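Local coordinates for hypothetical conserved protein (Geobacillus kaustophilus, PDB 2QYH) that is of unknown function but, as a member of the haloacid dehalogenase-like hydrolase family, probably acts as a magnesium-dependent phosphatase, at residues 78-83 and 177-182; 86-91 and 137-142; 99-104 and 146-151. All blocks are in the same frame, centred on the assembly; numbering follows the deposited sequence.

In the fold
From the N terminus, the chain runs through most of the mixed core sheet, ending with strand 75-79, before entering the cap through residues 78-83. Interaction 1 closes the longest loop: 93 residues on, the end of strand 174-179 meets this entry and the chain returns toward the core. The other two contacts lie within that loop. Interaction 2 joins helix 84-96 to the short helical turn at 137-140, and interaction 3 pairs strands 101-104 and 145-148, so their segments alternate along the chain and the two loops cross. Thr91 and Tyr138 of interaction 2 pack on Phe103 of interaction 3, while Val177 of interaction 1 adjoins Ala146 in the antiparallel cap sheet.

Interaction 1: residues 78-83 and 177-182; sequences YKQPLR and VLPAGG
Apolar packing comes first: Leu82 CD1 lies 3.5 Å from Pro179 CD, the two side chains crossing at about a right angle, and the other methyl, Leu82 CD2, reaches the backbone of Val177, 3.9 Å from its O. Pro179 also meets an amide, since Gln80 NE2 stands 3.2 Å from Pro179 CG. Gln80 gets there by an extended chain with CG anti to the backbone N (chi1 -172°).

The polar links between the segments run through water. Gln80 NE2 donates to a water at 3.2 Å that can donate weakly to Ala180 O; a second water lies between Gln80 OE1 and Gly181 O, though its protons do not suffice for every acceptor near it. Tyr78 OH donates to Gln80 OE1 (3.0 Å), tying the amide back to the end of the strand that precedes it. Within 177-182, Gly182 N donates to Pro179 O at 2.9 Å, closing a type II turn.

The two segments are the paired linkers between core and cap of a HAD-type hydrolase, Leu82 leading into helix 84-96 of the cap. With no direct hydrogen bond between them, they are held by apolar contact and solvent, a chemistry consistent with a hinge.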
loop_
_atom_site.group_PDB
_atom_site.type_symbol
_atom_site.label_atom_id
_atom_site.label_comp_id
_atom_site.label_asym_id
_atom_site.label_seq_id
_atom_site.Cartn_x
_atom_site.Cartn_y
_atom_site.Cartn_z
ATOM N N TYR D 78 -7.896 3.221 -20.954
ATOM C CA TYR D 78 -7.905 4.573 -21.478
ATOM C C TYR D 78 -6.875 5.410 -20.744
ATOM O O TYR D 78 -6.716 5.282 -19.532
ATOM C CB TYR D 78 -9.299 5.185 -21.303
ATOM C CG TYR D 78 -9.363 6.666 -21.582
ATOM C CD1 TYR D 78 -9.148 7.600 -20.571
ATOM C CD2 TYR D 78 -9.568 7.135 -22.877
ATOM C CE1 TYR D 78 -9.132 8.963 -20.851
ATOM C CE2 TYR D 78 -9.550 8.491 -23.167
ATOM C CZ TYR D 78 -9.330 9.400 -22.158
ATOM O OH TYR D 78 -9.285 10.745 -22.472
ATOM N N LYS D 79 -6.157 6.250 -21.473
ATOM C CA LYS D 79 -5.176 7.111 -20.837
ATOM C C LYS D 79 -4.998 8.419 -21.584
ATOM O O LYS D 79 -4.813 8.446 -22.795
ATOM C CB LYS D 79 -3.835 6.392 -20.666
ATOM C CG LYS D 79 -3.296 5.692 -21.883
ATOM C CD LYS D 79 -1.995 4.985 -21.542
ATOM C CE LYS D 79 -1.487 4.148 -22.710
ATOM N NZ LYS D 79 -1.269 4.988 -23.921
ATOM N N GLN D 80 -5.078 9.508 -20.830
ATOM C CA GLN D 80 -4.951 10.847 -21.371
ATOM C C GLN D 80 -3.832 11.609 -20.652
ATOM O O GLN D 80 -4.047 12.196 -19.593
ATOM C CB GLN D 80 -6.275 11.587 -21.194
ATOM C CG GLN D 80 -6.353 12.938 -21.870
ATOM C CD GLN D 80 -7.479 13.795 -21.305
ATOM O OE1 GLN D 80 -8.592 13.310 -21.064
ATOM N NE2 GLN D 80 -7.196 15.078 -21.096
ATOM N N PRO D 81 -2.615 11.587 -21.212
ATOM C CA PRO D 81 -1.490 12.296 -20.597
ATOM C C PRO D 81 -1.726 13.794 -20.700
ATOM O O PRO D 81 -2.529 14.250 -21.519
ATOM C CB PRO D 81 -0.297 11.885 -21.460
ATOM C CG PRO D 81 -0.706 10.581 -22.045
ATOM C CD PRO D 81 -2.164 10.780 -22.359
ATOM N N LEU D 82 -1.034 14.553 -19.860
ATOM C CA LEU D 82 -1.116 16.006 -19.894
ATOM C C LEU D 82 -0.314 16.409 -21.134
ATOM O O LEU D 82 0.660 15.734 -21.480
ATOM C CB LEU D 82 -0.461 16.587 -18.642
ATOM C CG LEU D 82 -1.331 17.197 -17.542
ATOM C CD1 LEU D 82 -2.689 16.505 -17.445
ATOM C CD2 LEU D 82 -0.561 17.107 -16.226
ATOM N N ARG D 83 -0.723 17.480 -21.813
ATOM C CA ARG D 83 -0.000 17.950 -23.003
ATOM C C ARG D 83 1.408 18.383 -22.605
ATOM O O ARG D 83 1.576 19.387 -21.907
ATOM C CB ARG D 83 -0.736 19.128 -23.643
ATOM C CG ARG D 83 -2.066 18.750 -24.264
ATOM C CD ARG D 83 -2.835 19.971 -24.727
ATOM N NE ARG D 83 -2.038 20.822 -25.606
ATOM C CZ ARG D 83 -2.447 22.000 -26.070
ATOM N NH1 ARG D 83 -3.645 22.463 -25.739
ATOM N NH2 ARG D 83 -1.654 22.717 -26.856
ATOM N N VAL D 177 -3.117 19.627 -10.701
ATOM C CA VAL D 177 -3.126 20.103 -12.072
ATOM C C VAL D 177 -3.668 18.986 -12.969
ATOM O O VAL D 177 -2.977 18.001 -13.234
ATOM C CB VAL D 177 -1.698 20.493 -12.528
ATOM C CG1 VAL D 177 -1.729 21.025 -13.957
ATOM C CG2 VAL D 177 -1.119 21.525 -11.585
ATOM N N LEU D 178 -4.911 19.128 -13.415
ATOM C CA LEU D 178 -5.516 18.123 -14.286
ATOM C C LEU D 178 -5.827 18.783 -15.620
ATOM O O LEU D 178 -5.800 20.007 -15.736
ATOM C CB LEU D 178 -6.827 17.570 -13.694
ATOM C CG LEU D 178 -7.217 17.743 -12.220
ATOM C CD1 LEU D 178 -8.542 17.025 -11.983
ATOM C CD2 LEU D 178 -6.144 17.193 -11.294
ATOM N N PRO D 179 -6.120 17.982 -16.650
ATOM C CA PRO D 179 -6.431 18.606 -17.935
ATOM C C PRO D 179 -7.858 19.127 -17.870
ATOM O O PRO D 179 -8.732 18.483 -17.289
ATOM C CB PRO D 179 -6.286 17.452 -18.914
ATOM C CG PRO D 179 -6.795 16.291 -18.111
ATOM C CD PRO D 179 -6.138 16.512 -16.758
ATOM N N ALA D 180 -8.098 20.298 -18.439
ATOM C CA ALA D 180 -9.450 20.828 -18.428
ATOM C C ALA D 180 -10.315 19.780 -19.116
ATOM O O ALA D 180 -9.952 19.255 -20.170
ATOM C CB ALA D 180 -9.513 22.142 -19.185
ATOM N N GLY D 181 -11.443 19.458 -18.502
ATOM C CA GLY D 181 -12.323 18.473 -19.095
ATOM C C GLY D 181 -12.186 17.121 -18.438
ATOM O O GLY D 181 -12.982 16.230 -18.701
ATOM N N GLY D 182 -11.182 16.960 -17.583
ATOM C CA GLY D 182 -10.999 15.689 -16.914
ATOM C C GLY D 182 -11.617 15.605 -15.529
ATOM O O GLY D 182 -11.559 16.559 -14.744
HETATM O O HOH W 1 -10.224 16.096 -21.192
HETATM O O HOH W 2 -11.641 13.980 -20.108
#

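Interaction 2: residues 86-91 and 137-142; sequences KVRALT and YYENKD
Arg88 crosses Tyr138 at about a right angle, and its chain can be followed outward atom by atom. CB lies 3.6 Å from Tyr138 CE2, oblique to the ring. CG, anti to the backbone N (chi1 -174°), is carried on past the phenol end, 3.4 Å from Tyr138 OH. At CD the chain passes to its second partner, Glu139, whose OE2 lies 3.7 Å away. A bend at chi3 then brings the guanidinium side-on to the carboxylate: Arg88 NE donates to Glu139 OE2 at 3.0 Å, nearly straight at 164° and close to the guanidinium plane, while Arg88 NH2 donates to Glu139 OE1 at 2.9 Å, meeting its syn lone pair. This is a two-bond salt bridge, one nitrogen to each oxygen, although the two planes are twisted 34° apart.

Both segments belong to the cap inserted in the HAD-type fold, where helix 84-96 lies against the antiparallel cap sheet and the weakly bonded turn at 137-140 precedes strand 145-148. Were Arg88 an alanine, the Glu139 carboxylate would probably lose its charge mate across this contact and Tyr138 OH the cover of CG.

Beneath the salt bridge the contact is apolar and aromatic. Val87 CG1 approaches Tyr138 CD2 at 3.5 Å, obliquely to the ring. Thr91 OG1 stands over one face, 4.1 Å from Tyr138 CE1, and CG of Glu139 lies over the opposite face, near the rim. The Thr91 hydroxyl is itself fixed by donating to Val87 O one helical turn back (OG1 to O, 2.7 Å); Thr91 N donates to the same oxygen from the other side of its carbonyl plane. At the CD1 side of the ring, Phe103 of strand 101-104 meets Tyr138 with the ring planes at a slant.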
loop_
_atom_site.group_PDB
_atom_site.type_symbol
_atom_site.label_atom_id
_atom_site.label_comp_id
_atom_site.label_asym_id
_atom_site.label_seq_id
_atom_site.Cartn_x
_atom_site.Cartn_y
_atom_site.Cartn_z
ATOM N N LYS D 86 2.331 22.099 -22.886
ATOM C CA LYS D 86 1.811 22.927 -21.811
ATOM C C LYS D 86 2.444 22.625 -20.458
ATOM O O LYS D 86 2.573 23.519 -19.620
ATOM C CB LYS D 86 0.292 22.785 -21.738
ATOM C CG LYS D 86 -0.425 23.367 -22.954
ATOM C CD LYS D 86 -0.134 24.855 -23.099
ATOM C CE LYS D 86 -0.707 25.432 -24.388
ATOM N NZ LYS D 86 -0.357 26.875 -24.554
ATOM N N VAL D 87 2.837 21.374 -20.241
ATOM C CA VAL D 87 3.481 21.008 -18.983
ATOM C C VAL D 87 4.805 21.770 -18.884
ATOM O O VAL D 87 5.148 22.301 -17.827
ATOM C CB VAL D 87 3.755 19.478 -18.893
ATOM C CG1 VAL D 87 4.593 19.167 -17.668
ATOM C CG2 VAL D 87 2.436 18.716 -18.812
ATOM N N ARG D 88 5.538 21.833 -19.995
ATOM C CA ARG D 88 6.816 22.540 -20.030
ATOM C C ARG D 88 6.655 24.032 -19.725
ATOM O O ARG D 88 7.414 24.587 -18.932
ATOM C CB ARG D 88 7.483 22.372 -21.393
ATOM C CG ARG D 88 8.874 22.963 -21.449
ATOM C CD ARG D 88 9.507 22.815 -22.822
ATOM N NE ARG D 88 9.486 21.434 -23.295
ATOM C CZ ARG D 88 8.639 20.975 -24.213
ATOM N NH1 ARG D 88 7.743 21.792 -24.759
ATOM N NH2 ARG D 88 8.685 19.699 -24.587
ATOM N N ALA D 89 5.670 24.674 -20.351
ATOM C CA ALA D 89 5.417 26.100 -20.128
ATOM C C ALA D 89 5.076 26.386 -18.667
ATOM O O ALA D 89 5.634 27.299 -18.055
ATOM C CB ALA D 89 4.274 26.588 -21.031
ATOM N N LEU D 90 4.151 25.601 -18.118
ATOM C CA LEU D 90 3.725 25.758 -16.732
ATOM C C LEU D 90 4.917 25.632 -15.784
ATOM O O LEU D 90 5.027 26.379 -14.814
ATOM C CB LEU D 90 2.680 24.696 -16.378
ATOM C CG LEU D 90 1.595 25.079 -15.365
ATOM C CD1 LEU D 90 0.773 23.850 -15.024
ATOM C CD2 LEU D 90 2.211 25.659 -14.109
ATOM N N THR D 91 5.805 24.684 -16.069
ATOM C CA THR D 91 6.977 24.463 -15.229
ATOM C C THR D 91 7.917 25.667 -15.269
ATOM O O THR D 91 8.374 26.153 -14.228
ATOM C CB THR D 91 7.760 23.205 -15.676
ATOM O OG1 THR D 91 6.871 22.085 -15.742
ATOM C CG2 THR D 91 8.869 22.886 -14.680
ATOM N N TYR D 137 11.445 15.256 -15.809
ATOM C CA TYR D 137 10.789 13.954 -15.881
ATOM C C TYR D 137 9.662 13.901 -16.910
ATOM O O TYR D 137 9.475 12.891 -17.589
ATOM C CB TYR D 137 10.256 13.568 -14.499
ATOM C CG TYR D 137 9.745 12.149 -14.420
ATOM C CD1 TYR D 137 8.381 11.871 -14.484
ATOM C CD2 TYR D 137 10.628 11.081 -14.309
ATOM C CE1 TYR D 137 7.910 10.561 -14.438
ATOM C CE2 TYR D 137 10.172 9.768 -14.262
ATOM C CZ TYR D 137 8.811 9.510 -14.329
ATOM O OH TYR D 137 8.357 8.208 -14.295
ATOM N N TYR D 138 8.925 14.999 -17.031
ATOM C CA TYR D 138 7.808 15.084 -17.968
ATOM C C TYR D 138 8.235 15.083 -19.433
ATOM O O TYR D 138 7.441 14.764 -20.321
ATOM C CB TYR D 138 6.991 16.351 -17.698
ATOM C CG TYR D 138 7.743 17.629 -17.988
ATOM C CD1 TYR D 138 8.648 18.156 -17.066
ATOM C CD2 TYR D 138 7.569 18.301 -19.198
ATOM C CE1 TYR D 138 9.366 19.322 -17.343
ATOM C CE2 TYR D 138 8.283 19.467 -19.488
ATOM C CZ TYR D 138 9.178 19.973 -18.555
ATOM O OH TYR D 138 9.881 21.124 -18.833
ATOM N N GLU D 139 9.487 15.444 -19.685
ATOM C CA GLU D 139 10.005 15.508 -21.046
ATOM C C GLU D 139 10.120 14.157 -21.758
ATOM O O GLU D 139 10.018 14.085 -22.981
ATOM C CB GLU D 139 11.369 16.210 -21.041
ATOM C CG GLU D 139 11.313 17.663 -20.572
ATOM C CD GLU D 139 10.880 18.628 -21.667
ATOM O OE1 GLU D 139 10.048 18.239 -22.517
ATOM O OE2 GLU D 139 11.365 19.782 -21.672
ATOM N N ASN D 140 10.312 13.087 -21.000
ATOM C CA ASN D 140 10.463 11.763 -21.597
ATOM C C ASN D 140 9.478 10.717 -21.071
ATOM O O ASN D 140 9.537 9.546 -21.446
ATOM C CB ASN D 140 11.897 11.291 -21.382
ATOM C CG ASN D 140 12.509 11.871 -20.121
ATOM O OD1 ASN D 140 11.999 11.665 -19.017
ATOM N ND2 ASN D 140 13.602 12.612 -20.278
ATOM N N LYS D 141 8.569 11.147 -20.204
ATOM C CA LYS D 141 7.573 10.249 -19.631
ATOM C C LYS D 141 6.188 10.858 -19.758
ATOM O O LYS D 141 6.045 12.079 -19.788
ATOM C CB LYS D 141 7.863 10.007 -18.144
ATOM C CG LYS D 141 9.006 9.060 -17.848
ATOM C CD LYS D 141 8.708 7.673 -18.391
ATOM C CE LYS D 141 9.740 6.656 -17.928
ATOM N NZ LYS D 141 9.774 6.548 -16.438
ATOM N N ASP D 142 5.170 10.010 -19.846
ATOM C CA ASP D 142 3.800 10.497 -19.913
ATOM C C ASP D 142 3.397 10.889 -18.494
ATOM O O ASP D 142 3.567 10.112 -17.556
ATOM C CB ASP D 142 2.838 9.416 -20.419
ATOM C CG ASP D 142 2.795 9.324 -21.928
ATOM O OD1 ASP D 142 3.167 10.311 -22.601
ATOM O OD2 ASP D 142 2.370 8.267 -22.442
#

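Interaction 3: residues 99-104 and 146-151; sequences HPLVFM and ALLFCR
The imidazole of His99 carries Cys150 CB on one face, 3.6 Å from the ring centroid and 19° off its normal, a CH-pi contact; Tyr158 and Glu154 hold the ring nitrogens. Phe149 presents its edge to the opposing backbone: Pro100 O lies near the ring plane, 3.3 Å from Phe149 CD1, while Val102 CG2 approaches CE1 obliquely. With CG anti to its carbonyl carbon (chi1 -61°), the Phe149 ring is laid along residues 100-102.

Beyond these rings the strands run antiparallel, their directions 171° apart. Phe149 N donates to Pro100 O at 2.9 Å and Leu147 N to Val102 O at 2.8 Å; the return bond from Val102 N is less sure, because Leu147 O crowds a neighbour in the model. Leu101 CD1 meets Leu148 CD1 at 3.7 Å on the face shared with Phe103 and Ala146. On the opposite face Val102 and Leu147 lie side by side (CB to CB, 3.9 Å), with selenomethionine Met104 touching Leu147.

In the cap sheet this inner pair is flanked by strand 109-111 beyond 101-104 and strand 174-179 beyond 145-148. Helix 84-96 covers the Leu101 and Phe103 face through Thr91, whereas helix 117-124 packs on Leu147 and Phe149.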
loop_
_atom_site.group_PDB
_atom_site.type_symbol
_atom_site.label_atom_id
_atom_site.label_comp_id
_atom_site.label_asym_id
_atom_site.label_seq_id
_atom_site.Cartn_x
_atom_site.Cartn_y
_atom_site.Cartn_z
ATOM N N HIS D 99 7.829 28.637 -7.596
ATOM C CA HIS D 99 6.826 27.625 -7.305
ATOM C C HIS D 99 7.229 26.321 -7.984
ATOM O O HIS D 99 7.380 26.261 -9.205
ATOM C CB HIS D 99 5.469 28.077 -7.802
ATOM C CG HIS D 99 5.008 29.353 -7.172
ATOM N ND1 HIS D 99 4.556 30.428 -7.908
ATOM C CD2 HIS D 99 4.930 29.731 -5.873
ATOM C CE1 HIS D 99 4.215 31.409 -7.091
ATOM N NE2 HIS D 99 4.432 31.012 -5.852
ATOM N N PRO D 100 7.430 25.255 -7.195
ATOM C CA PRO D 100 7.818 23.980 -7.803
ATOM C C PRO D 100 6.590 23.161 -8.171
ATOM O O PRO D 100 5.456 23.494 -7.792
ATOM C CB PRO D 100 8.629 23.320 -6.702
ATOM C CG PRO D 100 7.839 23.705 -5.474
ATOM C CD PRO D 100 7.489 25.181 -5.722
ATOM N N LEU D 101 6.829 22.094 -8.923
ATOM C CA LEU D 101 5.770 21.180 -9.322
ATOM C C LEU D 101 6.238 19.768 -9.064
ATOM O O LEU D 101 7.422 19.521 -8.843
ATOM C CB LEU D 101 5.449 21.292 -10.811
ATOM C CG LEU D 101 4.794 22.541 -11.379
ATOM C CD1 LEU D 101 5.718 23.737 -11.226
ATOM C CD2 LEU D 101 4.493 22.287 -12.841
ATOM N N VAL D 102 5.292 18.842 -9.080
ATOM C CA VAL D 102 5.608 17.437 -8.917
ATOM C C VAL D 102 4.894 16.768 -10.076
ATOM O O VAL D 102 3.708 17.009 -10.299
ATOM C CB VAL D 102 5.113 16.878 -7.562
ATOM C CG1 VAL D 102 5.073 15.354 -7.600
ATOM C CG2 VAL D 102 6.057 17.333 -6.447
ATOM N N PHE D 103 5.641 15.971 -10.833
ATOM C CA PHE D 103 5.107 15.256 -11.988
ATOM C C PHE D 103 4.744 13.836 -11.579
ATOM O O PHE D 103 5.558 13.131 -10.982
ATOM C CB PHE D 103 6.148 15.229 -13.100
ATOM C CG PHE D 103 6.770 16.559 -13.356
ATOM C CD1 PHE D 103 6.016 17.605 -13.879
ATOM C CD2 PHE D 103 8.104 16.788 -13.028
ATOM C CE1 PHE D 103 6.582 18.868 -14.070
ATOM C CE2 PHE D 103 8.682 18.042 -13.213
ATOM C CZ PHE D 103 7.918 19.087 -13.735
HETATM N N MSE D 104 3.522 13.426 -11.915
HETATM C CA MSE D 104 3.008 12.103 -11.569
HETATM C C MSE D 104 2.589 11.236 -12.754
HETATM O O MSE D 104 1.908 11.701 -13.672
HETATM C CB MSE D 104 1.793 12.249 -10.663
HETATM C CG MSE D 104 1.994 13.132 -9.466
HETATM SE SE MSE D 104 0.285 13.608 -8.703
HETATM C CE MSE D 104 -0.186 11.914 -7.904
ATOM N N ALA D 146 -0.260 16.586 -12.287
ATOM C CA ALA D 146 0.884 17.229 -11.668
ATOM C C ALA D 146 0.433 18.002 -10.450
ATOM O O ALA D 146 -0.767 18.152 -10.201
ATOM C CB ALA D 146 1.575 18.160 -12.667
ATOM N N LEU D 147 1.410 18.480 -9.689
ATOM C CA LEU D 147 1.142 19.246 -8.486
ATOM C C LEU D 147 1.895 20.561 -8.556
ATOM O O LEU D 147 3.093 20.587 -8.845
ATOM C CB LEU D 147 1.591 18.462 -7.255
ATOM C CG LEU D 147 0.795 17.207 -6.894
ATOM C CD1 LEU D 147 1.570 16.395 -5.878
ATOM C CD2 LEU D 147 -0.572 17.599 -6.341
ATOM N N LEU D 148 1.178 21.653 -8.311
ATOM C CA LEU D 148 1.778 22.980 -8.316
ATOM C C LEU D 148 1.816 23.435 -6.875
ATOM O O LEU D 148 0.800 23.385 -6.178
ATOM C CB LEU D 148 0.935 23.960 -9.131
ATOM C CG LEU D 148 1.421 25.414 -9.129
ATOM C CD1 LEU D 148 2.784 25.506 -9.796
ATOM C CD2 LEU D 148 0.422 26.280 -9.863
ATOM N N PHE D 149 2.982 23.870 -6.419
ATOM C CA PHE D 149 3.093 24.315 -5.046
ATOM C C PHE D 149 3.165 25.826 -4.920
ATOM O O PHE D 149 4.197 26.447 -5.183
ATOM C CB PHE D 149 4.290 23.648 -4.379
ATOM C CG PHE D 149 4.190 22.154 -4.346
ATOM C CD1 PHE D 149 4.536 21.398 -5.460
ATOM C CD2 PHE D 149 3.693 21.502 -3.220
ATOM C CE1 PHE D 149 4.388 20.016 -5.457
ATOM C CE2 PHE D 149 3.541 20.123 -3.206
ATOM C CZ PHE D 149 3.888 19.376 -4.328
ATOM N N CYS D 150 2.032 26.401 -4.526
ATOM C CA CYS D 150 1.883 27.830 -4.332
ATOM C C CYS D 150 0.605 28.005 -3.527
ATOM O O CYS D 150 -0.222 27.087 -3.455
ATOM C CB CYS D 150 1.748 28.553 -5.675
ATOM S SG CYS D 150 0.106 28.439 -6.420
ATOM N N ARG D 151 0.440 29.184 -2.931
ATOM C CA ARG D 151 -0.740 29.480 -2.128
ATOM C C ARG D 151 -1.879 29.995 -3.002
ATOM O O ARG D 151 -1.664 30.401 -4.145
ATOM C CB ARG D 151 -0.386 30.499 -1.040
ATOM C CG ARG D 151 0.622 29.973 -0.029
ATOM C CD ARG D 151 1.130 31.063 0.902
ATOM N NE ARG D 151 2.104 30.550 1.862
ATOM C CZ ARG D 151 1.796 29.766 2.893
ATOM N NH1 ARG D 151 0.534 29.407 3.105
ATOM N NH2 ARG D 151 2.754 29.336 3.709
#